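Local coordinates for transcriptional regulator (Mesorhizobium loti, PDB 3BHQ), which probably binds DNA through a helix-turn-helix and regulates transcription, as a dimeric member of the TetR family, at residues A[8-11]-A[12-16]; A[44-47]-A[48-52]; A[102-106]-A[107-111]; A[173-176]-A[177-181]. One frame throughout, in Å; residues are numbered along the deposited sequence.

Contact 1: A[8-11]-A[12-16]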
loop_
_atom_site.group_PDB
_atom_site.type_symbol
_atom_site.label_atom_id
_atom_site.label_comp_id
_atom_site.label_asym_id
_atom_site.label_seq_id
_atom_site.Cartn_x
_atom_site.Cartn_y
_atom_site.Cartn_z
ATOM N N THR A 8 -14.401 -33.511 7.441
ATOM C CA THR A 8 -14.212 -34.748 6.658
ATOM C C THR A 8 -12.756 -34.906 6.215
ATOM O O THR A 8 -11.990 -33.924 6.208
ATOM C CB THR A 8 -15.125 -34.812 5.395
ATOM O OG1 THR A 8 -14.828 -33.731 4.495
ATOM C CG2 THR A 8 -16.604 -34.751 5.785
ATOM N N ARG A 9 -12.369 -36.140 5.875
ATOM C CA ARG A 9 -11.011 -36.419 5.357
ATOM C C ARG A 9 -10.701 -35.582 4.101
ATOM O O ARG A 9 -9.575 -35.131 3.938
ATOM C CB ARG A 9 -10.802 -37.907 5.048
ATOM C CG ARG A 9 -10.537 -38.784 6.262
ATOM C CD ARG A 9 -10.824 -40.236 5.905
ATOM N NE ARG A 9 -10.587 -41.223 6.966
ATOM C CZ ARG A 9 -11.347 -41.396 8.061
ATOM N NH1 ARG A 9 -12.414 -40.633 8.321
ATOM N NH2 ARG A 9 -11.022 -42.352 8.935
ATOM N N SER A 10 -11.711 -35.376 3.248
ATOM C CA SER A 10 -11.562 -34.581 2.029
ATOM C C SER A 10 -11.342 -33.099 2.370
ATOM O O SER A 10 -10.505 -32.435 1.746
ATOM C CB SER A 10 -12.777 -34.771 1.111
ATOM O OG SER A 10 -12.575 -34.152 -0.148
ATOM N N ALA A 11 -12.085 -32.593 3.356
ATOM C CA ALA A 11 -11.934 -31.204 3.827
ATOM C C ALA A 11 -10.544 -30.994 4.439
ATOM O O ALA A 11 -9.886 -29.996 4.143
ATOM C CB ALA A 11 -13.006 -30.850 4.828
ATOM N N ARG A 12 -10.103 -31.942 5.268
ATOM C CA ARG A 12 -8.769 -31.883 5.885
ATOM C C ARG A 12 -7.653 -31.935 4.836
ATOM O O ARG A 12 -6.719 -31.131 4.894
ATOM C CB ARG A 12 -8.585 -32.992 6.927
ATOM C CG ARG A 12 -7.131 -33.187 7.458
ATOM C CD ARG A 12 -7.060 -33.931 8.807
ATOM N NE ARG A 12 -8.134 -34.919 8.999
ATOM C CZ ARG A 12 -8.123 -36.215 8.646
ATOM N NH1 ARG A 12 -7.068 -36.784 8.048
ATOM N NH2 ARG A 12 -9.203 -36.963 8.898
ATOM N N LYS A 13 -7.756 -32.873 3.889
ATOM C CA LYS A 13 -6.775 -32.948 2.809
ATOM C C LYS A 13 -6.711 -31.655 2.018
ATOM O O LYS A 13 -5.629 -31.188 1.714
ATOM C CB LYS A 13 -6.987 -34.162 1.873
ATOM C CG LYS A 13 -6.089 -35.335 2.196
ATOM C CD LYS A 13 -4.638 -35.006 1.772
ATOM C CE LYS A 13 -3.595 -35.756 2.592
ATOM N NZ LYS A 13 -2.367 -34.912 2.690
ATOM N N ASP A 14 -7.856 -31.065 1.695
ATOM C CA ASP A 14 -7.870 -29.781 0.970
ATOM C C ASP A 14 -7.202 -28.635 1.755
ATOM O O ASP A 14 -6.460 -27.856 1.192
ATOM C CB ASP A 14 -9.279 -29.384 0.511
ATOM C CG ASP A 14 -9.792 -30.246 -0.654
ATOM O OD1 ASP A 14 -9.064 -31.098 -1.223
ATOM O OD2 ASP A 14 -10.963 -30.050 -1.015
ATOM N N ARG A 15 -7.460 -28.576 3.054
ATOM C CA ARG A 15 -6.773 -27.627 3.935
ATOM C C ARG A 15 -5.255 -27.854 3.913
ATOM O O ARG A 15 -4.488 -26.887 3.830
ATOM C CB ARG A 15 -7.300 -27.740 5.374
ATOM C CG ARG A 15 -6.587 -26.810 6.386
ATOM C CD ARG A 15 -7.224 -26.820 7.780
ATOM N NE ARG A 15 -7.411 -28.162 8.328
ATOM C CZ ARG A 15 -6.438 -28.948 8.805
ATOM N NH1 ARG A 15 -5.154 -28.563 8.850
ATOM N NH2 ARG A 15 -6.770 -30.152 9.263
ATOM N N GLU A 16 -4.833 -29.122 3.995
ATOM C CA GLU A 16 -3.398 -29.462 3.947
ATOM C C GLU A 16 -2.750 -29.053 2.628
ATOM O O GLU A 16 -1.625 -28.553 2.602
ATOM C CB GLU A 16 -3.177 -30.948 4.231
ATOM C CG GLU A 16 -3.482 -31.327 5.686
ATOM C CD GLU A 16 -3.539 -32.812 5.973
ATOM O OE1 GLU A 16 -3.484 -33.648 5.050
ATOM O OE2 GLU A 16 -3.672 -33.142 7.169
HETATM O O HOH W 1 -8.928 -33.647 -0.459
#
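From Thr8 to Arg15 the backbone forms the first turns of helix 9-28, with the amides of Arg12, Lys13, Asp14 and Arg15 bonded to the carbonyls four residues before them; Arg12 N lies 2.9 Å from Thr8 O. Thr8 is the N-cap: its OG1 accepts from Ala11 N at 3.2 Å and so occupies a first-turn amide that no preceding helical turn supplies with a carbonyl. Arg12 carries most of the side-chain contact with the preceding turn. Its CG is anti to the backbone N (chi1 169°) and the chain bends at chi3, which brings the guanidinium back alongside Arg9, where NH2 sits 3.5 Å from Arg9 CG and Arg9 CA lies over one face of the group. The two arginine chains run side by side, pointing the same way, with their guanidinium planes 60° apart. This helix is the first of the three that make up the N-terminal DNA-binding domain of TetR-family proteins, and its other flank faces helix 46-53. There Asp14 OD1 is hydrogen-bonded to His52 ND1 and also accepts a hydrogen bond from a water at 2.7 Å; the same water donates to Ser10 O, which already holds Asp14 N. Lys13 NZ makes a salt bridge with Glu16 OE1, one turn on, at 2.9 Å, meeting the oxygen nearly end-on, and a weak hydrogen bond with Gly43 O.

Contact 2: A[44-47]-A[48-52]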
loop_
_atom_site.group_PDB
_atom_site.type_symbol
_atom_site.label_atom_id
_atom_site.label_comp_id
_atom_site.label_asym_id
_atom_site.label_seq_id
_atom_site.Cartn_x
_atom_site.Cartn_y
_atom_site.Cartn_z
ATOM N N ALA A 44 -0.252 -35.523 -0.492
ATOM C CA ALA A 44 -1.397 -35.867 -1.307
ATOM C C ALA A 44 -0.910 -36.471 -2.629
ATOM O O ALA A 44 0.214 -36.202 -3.068
ATOM C CB ALA A 44 -2.230 -34.616 -1.587
ATOM N N SER A 45 -1.768 -37.262 -3.268
ATOM C CA SER A 45 -1.475 -37.745 -4.604
ATOM C C SER A 45 -1.648 -36.585 -5.590
ATOM O O SER A 45 -2.453 -35.661 -5.377
ATOM C CB SER A 45 -2.391 -38.890 -4.990
ATOM O OG SER A 45 -3.679 -38.367 -5.285
ATOM N N LYS A 46 -0.898 -36.639 -6.689
ATOM C CA LYS A 46 -0.986 -35.681 -7.798
ATOM C C LYS A 46 -2.439 -35.655 -8.307
ATOM O O LYS A 46 -2.997 -34.591 -8.572
ATOM C CB LYS A 46 -0.003 -36.133 -8.908
ATOM C CG LYS A 46 -0.049 -35.378 -10.217
ATOM C CD LYS A 46 1.012 -35.907 -11.202
ATOM C CE LYS A 46 0.838 -35.220 -12.591
ATOM N NZ LYS A 46 2.060 -35.206 -13.460
ATOM N N GLN A 47 -3.019 -36.841 -8.440
ATOM C CA GLN A 47 -4.432 -36.993 -8.864
ATOM C C GLN A 47 -5.387 -36.178 -8.017
ATOM O O GLN A 47 -6.203 -35.440 -8.554
ATOM C CB GLN A 47 -4.855 -38.454 -8.850
ATOM C CG GLN A 47 -4.519 -39.172 -10.158
ATOM C CD GLN A 47 -5.568 -38.933 -11.183
ATOM O OE1 GLN A 47 -5.391 -38.130 -12.100
ATOM N NE2 GLN A 47 -6.714 -39.580 -10.992
ATOM N N THR A 48 -5.271 -36.316 -6.690
ATOM C CA THR A 48 -6.135 -35.534 -5.792
ATOM C C THR A 48 -5.972 -34.031 -5.976
ATOM O O THR A 48 -6.969 -33.309 -6.062
ATOM C CB THR A 48 -5.876 -35.907 -4.335
ATOM O OG1 THR A 48 -6.222 -37.269 -4.151
ATOM C CG2 THR A 48 -6.640 -34.972 -3.381
ATOM N N VAL A 49 -4.734 -33.538 -6.068
ATOM C CA VAL A 49 -4.507 -32.096 -6.252
ATOM C C VAL A 49 -5.141 -31.585 -7.576
ATOM O O VAL A 49 -5.867 -30.591 -7.576
ATOM C CB VAL A 49 -3.004 -31.725 -6.091
ATOM C CG1 VAL A 49 -2.802 -30.226 -6.241
ATOM C CG2 VAL A 49 -2.492 -32.201 -4.727
ATOM N N TYR A 50 -4.968 -32.324 -8.678
ATOM C CA TYR A 50 -5.605 -31.954 -9.957
ATOM C C TYR A 50 -7.134 -32.046 -9.923
ATOM O O TYR A 50 -7.817 -31.156 -10.446
ATOM C CB TYR A 50 -5.016 -32.747 -11.141
ATOM C CG TYR A 50 -3.689 -32.183 -11.634
ATOM C CD1 TYR A 50 -3.643 -31.058 -12.453
ATOM C CD2 TYR A 50 -2.485 -32.787 -11.286
ATOM C CE1 TYR A 50 -2.420 -30.549 -12.918
ATOM C CE2 TYR A 50 -1.253 -32.267 -11.715
ATOM C CZ TYR A 50 -1.231 -31.174 -12.542
ATOM O OH TYR A 50 -0.012 -30.721 -12.991
ATOM N N LYS A 51 -7.653 -33.096 -9.293
ATOM C CA LYS A 51 -9.104 -33.291 -9.215
ATOM C C LYS A 51 -9.785 -32.160 -8.436
ATOM O O LYS A 51 -10.880 -31.683 -8.803
ATOM C CB LYS A 51 -9.446 -34.667 -8.614
ATOM C CG LYS A 51 -9.190 -35.825 -9.577
ATOM C CD LYS A 51 -9.011 -37.184 -8.887
ATOM C CE LYS A 51 -10.260 -37.710 -8.207
ATOM N NZ LYS A 51 -10.037 -39.095 -7.693
ATOM N N HIS A 52 -9.135 -31.736 -7.355
ATOM C CA HIS A 52 -9.724 -30.746 -6.435
ATOM C C HIS A 52 -9.382 -29.306 -6.728
ATOM O O HIS A 52 -10.157 -28.403 -6.356
ATOM C CB HIS A 52 -9.335 -31.084 -4.992
ATOM C CG HIS A 52 -9.923 -32.359 -4.498
ATOM N ND1 HIS A 52 -9.961 -32.685 -3.156
ATOM C CD2 HIS A 52 -10.574 -33.358 -5.151
ATOM C CE1 HIS A 52 -10.561 -33.861 -3.015
ATOM N NE2 HIS A 52 -10.938 -34.293 -4.208
HETATM O O HOH W 2 -4.354 -37.757 -1.732
#
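Ala44 touches Val49 through methyl groups, CB to CG2 at 4.0 Å, and both residues rest on Ile17 of helix 9-28. Ser45 follows as the N-cap of helix 46-53. Its OG, placed between the backbone N and the carbonyl carbon (chi1 75°), turns back to accept from Thr48 N at 3.0 Å in a nearly straight bond, while Ser45 O receives Val49 N. A water accepts from Ser45 N and is also hydrogen-bonded to Thr48 OG1, 3.1 Å away, so it bridges the residue at the N-cap and the first turn. The extended chain of Lys46 passes at a slant across the edge of the Tyr50 ring: Lys46 CG lies in the ring plane, 3.7 Å from Tyr50 CE2, and CE approaches the same ring carbon. Lys46 O accepts Tyr50 N and lies beside the same edge, 3.3 Å from CD2. Beyond this apolar stretch Lys46 NZ and Tyr50 OH converge on Glu36 OE2, the lysine in a salt bridge and the tyrosine in a hydrogen bond. Gln47 O takes Lys51 N at 2.9 Å, and the bent lysine chain curls over that carbonyl, its CD 3.9 Å from Gln47 NE2. The predicted helix-turn-helix ends with this helix, the position of the recognition helix in TetR-family regulators. Packing of Ala44 and Val49 on Ile17 and a shared Glu36 tie it to helices 9-28 and 35-42, and the positive charge of Lys46 is probably offset in part by Glu36, whereas Gln47 and Lys51 lie on an exposed flank.

Contact 3: A[102-106]-A[107-111]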
loop_
_atom_site.group_PDB
_atom_site.type_symbol
_atom_site.label_atom_id
_atom_site.label_comp_id
_atom_site.label_asym_id
_atom_site.label_seq_id
_atom_site.Cartn_x
_atom_site.Cartn_y
_atom_site.Cartn_z
ATOM N N VAL A 102 -1.053 -8.545 13.438
ATOM C CA VAL A 102 -1.649 -9.443 12.453
ATOM C C VAL A 102 -1.297 -9.056 11.013
ATOM O O VAL A 102 -0.867 -9.892 10.202
ATOM C CB VAL A 102 -3.204 -9.495 12.629
ATOM C CG1 VAL A 102 -3.893 -10.228 11.488
ATOM C CG2 VAL A 102 -3.545 -10.120 13.973
ATOM N N LEU A 103 -1.520 -7.784 10.701
ATOM C CA LEU A 103 -1.352 -7.295 9.334
ATOM C C LEU A 103 0.095 -7.133 8.897
ATOM O O LEU A 103 0.352 -7.124 7.683
ATOM C CB LEU A 103 -2.220 -6.052 9.095
ATOM C CG LEU A 103 -3.728 -6.266 9.303
ATOM C CD1 LEU A 103 -4.508 -4.967 9.230
ATOM C CD2 LEU A 103 -4.287 -7.267 8.311
HETATM N N MSE A 104 1.030 -7.023 9.844
HETATM C CA MSE A 104 2.462 -6.902 9.536
HETATM C C MSE A 104 3.206 -8.227 9.669
HETATM O O MSE A 104 4.422 -8.274 9.624
HETATM C CB MSE A 104 3.085 -5.764 10.343
HETATM C CG MSE A 104 2.433 -4.399 10.086
HETATM SE SE MSE A 104 2.597 -3.803 8.240
HETATM C CE MSE A 104 4.567 -3.939 8.182
ATOM N N ASP A 105 2.467 -9.327 9.798
ATOM C CA ASP A 105 3.038 -10.657 9.844
ATOM C C ASP A 105 3.881 -10.859 8.571
ATOM O O ASP A 105 3.430 -10.552 7.464
ATOM C CB ASP A 105 1.955 -11.723 9.839
ATOM C CG ASP A 105 2.528 -13.113 9.781
ATOM O OD1 ASP A 105 3.001 -13.624 10.798
ATOM O OD2 ASP A 105 2.521 -13.688 8.695
ATOM N N GLU A 106 5.089 -11.364 8.752
ATOM C CA GLU A 106 6.051 -11.471 7.664
ATOM C C GLU A 106 5.574 -12.322 6.489
ATOM O O GLU A 106 5.725 -11.926 5.340
ATOM C CB GLU A 106 7.391 -11.987 8.222
ATOM C CG GLU A 106 8.555 -12.022 7.219
ATOM C CD GLU A 106 8.979 -10.635 6.674
ATOM O OE1 GLU A 106 8.627 -9.578 7.270
ATOM O OE2 GLU A 106 9.688 -10.614 5.633
ATOM N N GLU A 107 4.963 -13.467 6.777
ATOM C CA GLU A 107 4.491 -14.333 5.707
ATOM C C GLU A 107 3.331 -13.709 4.943
ATOM O O GLU A 107 3.260 -13.822 3.725
ATOM C CB GLU A 107 4.194 -15.745 6.221
ATOM C CG GLU A 107 5.431 -16.455 6.872
ATOM C CD GLU A 107 6.688 -16.463 5.988
ATOM O OE1 GLU A 107 6.610 -17.007 4.871
ATOM O OE2 GLU A 107 7.754 -15.928 6.397
ATOM N N LEU A 108 2.452 -12.996 5.649
ATOM C CA LEU A 108 1.354 -12.283 5.033
ATOM C C LEU A 108 1.873 -11.179 4.092
ATOM O O LEU A 108 1.363 -10.993 2.997
ATOM C CB LEU A 108 0.390 -11.696 6.088
ATOM C CG LEU A 108 -0.887 -11.067 5.597
ATOM C CD1 LEU A 108 -1.749 -12.111 4.862
ATOM C CD2 LEU A 108 -1.665 -10.459 6.729
ATOM N N LEU A 109 2.916 -10.461 4.509
ATOM C CA LEU A 109 3.517 -9.419 3.662
ATOM C C LEU A 109 4.124 -10.025 2.392
ATOM O O LEU A 109 3.996 -9.436 1.319
ATOM C CB LEU A 109 4.576 -8.639 4.436
ATOM C CG LEU A 109 4.099 -7.839 5.661
ATOM C CD1 LEU A 109 5.297 -7.280 6.432
ATOM C CD2 LEU A 109 3.217 -6.736 5.270
ATOM N N LYS A 110 4.769 -11.181 2.529
ATOM C CA LYS A 110 5.319 -11.875 1.348
ATOM C C LYS A 110 4.201 -12.248 0.368
ATOM O O LYS A 110 4.328 -12.033 -0.851
ATOM C CB LYS A 110 6.123 -13.104 1.739
ATOM C CG LYS A 110 7.460 -12.811 2.497
ATOM C CD LYS A 110 8.114 -14.109 3.039
ATOM C CE LYS A 110 9.382 -13.793 3.813
ATOM N NZ LYS A 110 9.849 -14.972 4.643
ATOM N N LEU A 111 3.090 -12.754 0.888
ATOM C CA LEU A 111 1.938 -13.083 0.033
ATOM C C LEU A 111 1.375 -11.802 -0.649
ATOM O O LEU A 111 1.031 -11.829 -1.859
ATOM C CB LEU A 111 0.846 -13.803 0.830
ATOM C CG LEU A 111 -0.344 -14.340 0.018
ATOM C CD1 LEU A 111 0.095 -15.402 -1.002
ATOM C CD2 LEU A 111 -1.481 -14.874 0.936
HETATM O O HOH W 3 5.378 -14.692 9.770
#
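The carboxylate of Asp105 meets the start of helix 106-117 with OD2 directly and with OD1 through a water: OD2 accepts Leu108 N at 3.1 Å on its anti side, 16° out of the carboxylate plane, and OD1 accepts a hydrogen bond from a water, which in turn accepts one from Glu107 N. With CG anti to the backbone N (chi1 176°), the group is carried forward over the first turn. The carboxylate of Glu107 is met on the syn side of OE2 by Lys110 NZ, a salt bridge of 2.9 Å that lies 19° out of its plane. Glu106 bends at chi2 so that OE2 comes 3.7 Å from Lys110 CE, while its OE1 is hydrogen-bonded to Asn184. Were Lys110 cut back to an alanine, Glu107 would probably be left without its charged mate, and the Glu106 carbons beside CE uncovered. Leu109 reaches back past the end of helix 88-103: its CD1 lies 3.8 Å from CE of selenomethionine Met104 in one of the latter's two modelled conformers, and Leu109 CG is 3.3 Å from Asp105 O, which also accepts Leu109 N. Leu108 CD2 touches Val102 O at 3.6 Å. Nearby, Leu103 O is buried without a polar partner. Here helix 88-103 gives way to helix 106-117 through a short turn, opened by an aspartate N-cap, inside the all-helical C-terminal domain of a TetR-family protein.

Contact 4: A[173-176]-A[177-181]. With EDO (1,2-ethanediol), chain G.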
loop_
_atom_site.group_PDB
_atom_site.type_symbol
_atom_site.label_atom_id
_atom_site.label_comp_id
_atom_site.label_asym_id
_atom_site.label_seq_id
_atom_site.Cartn_x
_atom_site.Cartn_y
_atom_site.Cartn_z
ATOM N N ILE A 173 2.690 4.306 7.131
ATOM C CA ILE A 173 4.152 4.198 7.183
ATOM C C ILE A 173 4.623 2.734 7.228
ATOM O O ILE A 173 5.346 2.307 6.348
ATOM C CB ILE A 173 4.780 5.104 8.274
ATOM C CG1 ILE A 173 4.668 6.574 7.840
ATOM C CG2 ILE A 173 6.234 4.750 8.523
ATOM C CD1 ILE A 173 5.136 7.603 8.893
ATOM N N PRO A 174 4.206 1.953 8.249
ATOM C CA PRO A 174 4.750 0.580 8.280
ATOM C C PRO A 174 4.488 -0.318 7.081
ATOM O O PRO A 174 5.404 -1.055 6.658
ATOM C CB PRO A 174 4.181 -0.001 9.587
ATOM C CG PRO A 174 3.270 0.932 10.099
ATOM C CD PRO A 174 3.343 2.228 9.402
HETATM N N MSE A 175 3.278 -0.242 6.528
HETATM C CA MSE A 175 2.938 -1.091 5.370
HETATM C C MSE A 175 3.738 -0.698 4.131
HETATM O O MSE A 175 4.295 -1.527 3.423
HETATM C CB MSE A 175 1.431 -1.090 5.087
HETATM C CG MSE A 175 1.004 -2.039 4.025
HETATM SE SE MSE A 175 1.392 -3.864 4.371
HETATM C CE MSE A 175 0.139 -4.062 5.655
ATOM N N ASN A 176 3.820 0.605 3.860
ATOM C CA ASN A 176 4.631 1.040 2.718
ATOM C C ASN A 176 6.127 0.775 2.932
ATOM O O ASN A 176 6.833 0.393 1.994
ATOM C CB ASN A 176 4.339 2.501 2.370
ATOM C CG ASN A 176 3.011 2.639 1.691
ATOM O OD1 ASN A 176 2.858 2.153 0.561
ATOM N ND2 ASN A 176 2.021 3.227 2.377
ATOM N N GLU A 177 6.601 0.984 4.149
ATOM C CA GLU A 177 8.004 0.676 4.455
ATOM C C GLU A 177 8.296 -0.812 4.155
ATOM O O GLU A 177 9.318 -1.109 3.542
ATOM C CB GLU A 177 8.336 1.055 5.890
ATOM C CG GLU A 177 9.815 0.829 6.215
ATOM C CD GLU A 177 10.250 1.356 7.569
ATOM O OE1 GLU A 177 9.418 1.758 8.398
ATOM O OE2 GLU A 177 11.460 1.383 7.784
ATOM N N ALA A 178 7.371 -1.704 4.529
ATOM C CA ALA A 178 7.553 -3.143 4.244
ATOM C C ALA A 178 7.503 -3.444 2.784
ATOM O O ALA A 178 8.335 -4.198 2.264
ATOM C CB ALA A 178 6.550 -3.961 4.953
HETATM N N MSE A 179 6.502 -2.894 2.101
HETATM C CA MSE A 179 6.391 -3.152 0.687
HETATM C C MSE A 179 7.517 -2.621 -0.170
HETATM O O MSE A 179 7.826 -3.196 -1.211
HETATM C CB MSE A 179 5.075 -2.599 0.118
HETATM C CG MSE A 179 3.860 -3.230 0.629
HETATM SE SE MSE A 179 3.663 -5.080 0.006
HETATM C CE MSE A 179 4.220 -5.784 1.573
ATOM N N PHE A 180 8.143 -1.535 0.234
ATOM C CA PHE A 180 9.209 -0.990 -0.570
ATOM C C PHE A 180 10.575 -1.489 -0.132
ATOM O O PHE A 180 11.442 -1.612 -0.968
ATOM C CB PHE A 180 9.157 0.526 -0.584
ATOM C CG PHE A 180 7.946 1.074 -1.322
ATOM C CD1 PHE A 180 7.649 0.673 -2.636
ATOM C CD2 PHE A 180 7.121 2.042 -0.714
ATOM C CE1 PHE A 180 6.532 1.167 -3.316
ATOM C CE2 PHE A 180 5.994 2.548 -1.434
ATOM C CZ PHE A 180 5.720 2.122 -2.714
ATOM N N THR A 181 10.771 -1.717 1.153
ATOM C CA THR A 181 12.118 -2.058 1.643
ATOM C C THR A 181 12.280 -3.468 2.137
ATOM O O THR A 181 13.432 -3.926 2.291
ATOM C CB THR A 181 12.594 -1.077 2.724
ATOM O OG1 THR A 181 11.834 -1.216 3.932
ATOM C CG2 THR A 181 12.504 0.363 2.199
HETATM C C1 EDO G . -0.516 1.202 -0.010
HETATM O O1 EDO G . -0.177 0.646 -1.292
HETATM C C2 EDO G . -0.143 0.219 1.068
HETATM O O2 EDO G . 1.266 -0.105 1.002
#
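Asn176 meets Phe180 one turn on, and its side chain can be followed outward from the helix. CB lies 4.1 Å from Phe180 CE2. With CG anti to the carbonyl carbon (chi1 -74°), the amide stands beside the backbone N; CG comes 3.3 Å from O2 of a bound 1,2-ethanediol, probably from the crystallisation liquor. At the tip OD1 accepts from that hydroxyl at 2.8 Å and also from Arg112 NH2 of the second subunit, while it lies 3.7 Å from Phe180 CE2. The other branch, ND2, donates to Trp172 O, a bond that fixes which way the amide is turned. Replacement of Asn176 by a leucine is likely to leave Arg112 of the second subunit and Trp172 O each without this polar mate, in a buried setting. The carbonyl of Asn176 holds Phe180 N at 2.9 Å and lies 3.2 Å from Phe180 CD2, obliquely to the ring. Close by, Glu177 O accepts from Thr181 N. Pro174 O accepts Ala178 N, so the four-residue bonding continues after the kink, where the N atoms of residues 173 and 174 have no bond to the turn before. This end of helix 159-181 lies between two surroundings: selenomethionines Met175 and Met179, with Ala178, pack on Leu109 of helix 106-117, whereas Asn176, Glu177 and Phe180 face the second subunit, where Phe180 meets Trp129 of that subunit edge-to-face.

Overall arrangement
Contacts 1 and 2 lie at the surface of the probable DNA-binding end and touch each other through Asp14 and His52, so that helices 9-28 and 46-53 are joined there by polar groups. Contacts 3 and 4 belong to the C-terminal domain and meet by packing, selenomethionine and leucine side chains against each other and against backbone carbonyls. Contact 4 is buried, partly by the second subunit; contact 3 is partly buried, with charges on its outer flank. Centres of contacts 2 and 4 are about 37 Å apart. Three of the four, contacts 1 to 3, include a helix N-cap, by threonine, serine and aspartate in turn, whereas contact 4 lies within the last turns of a helix.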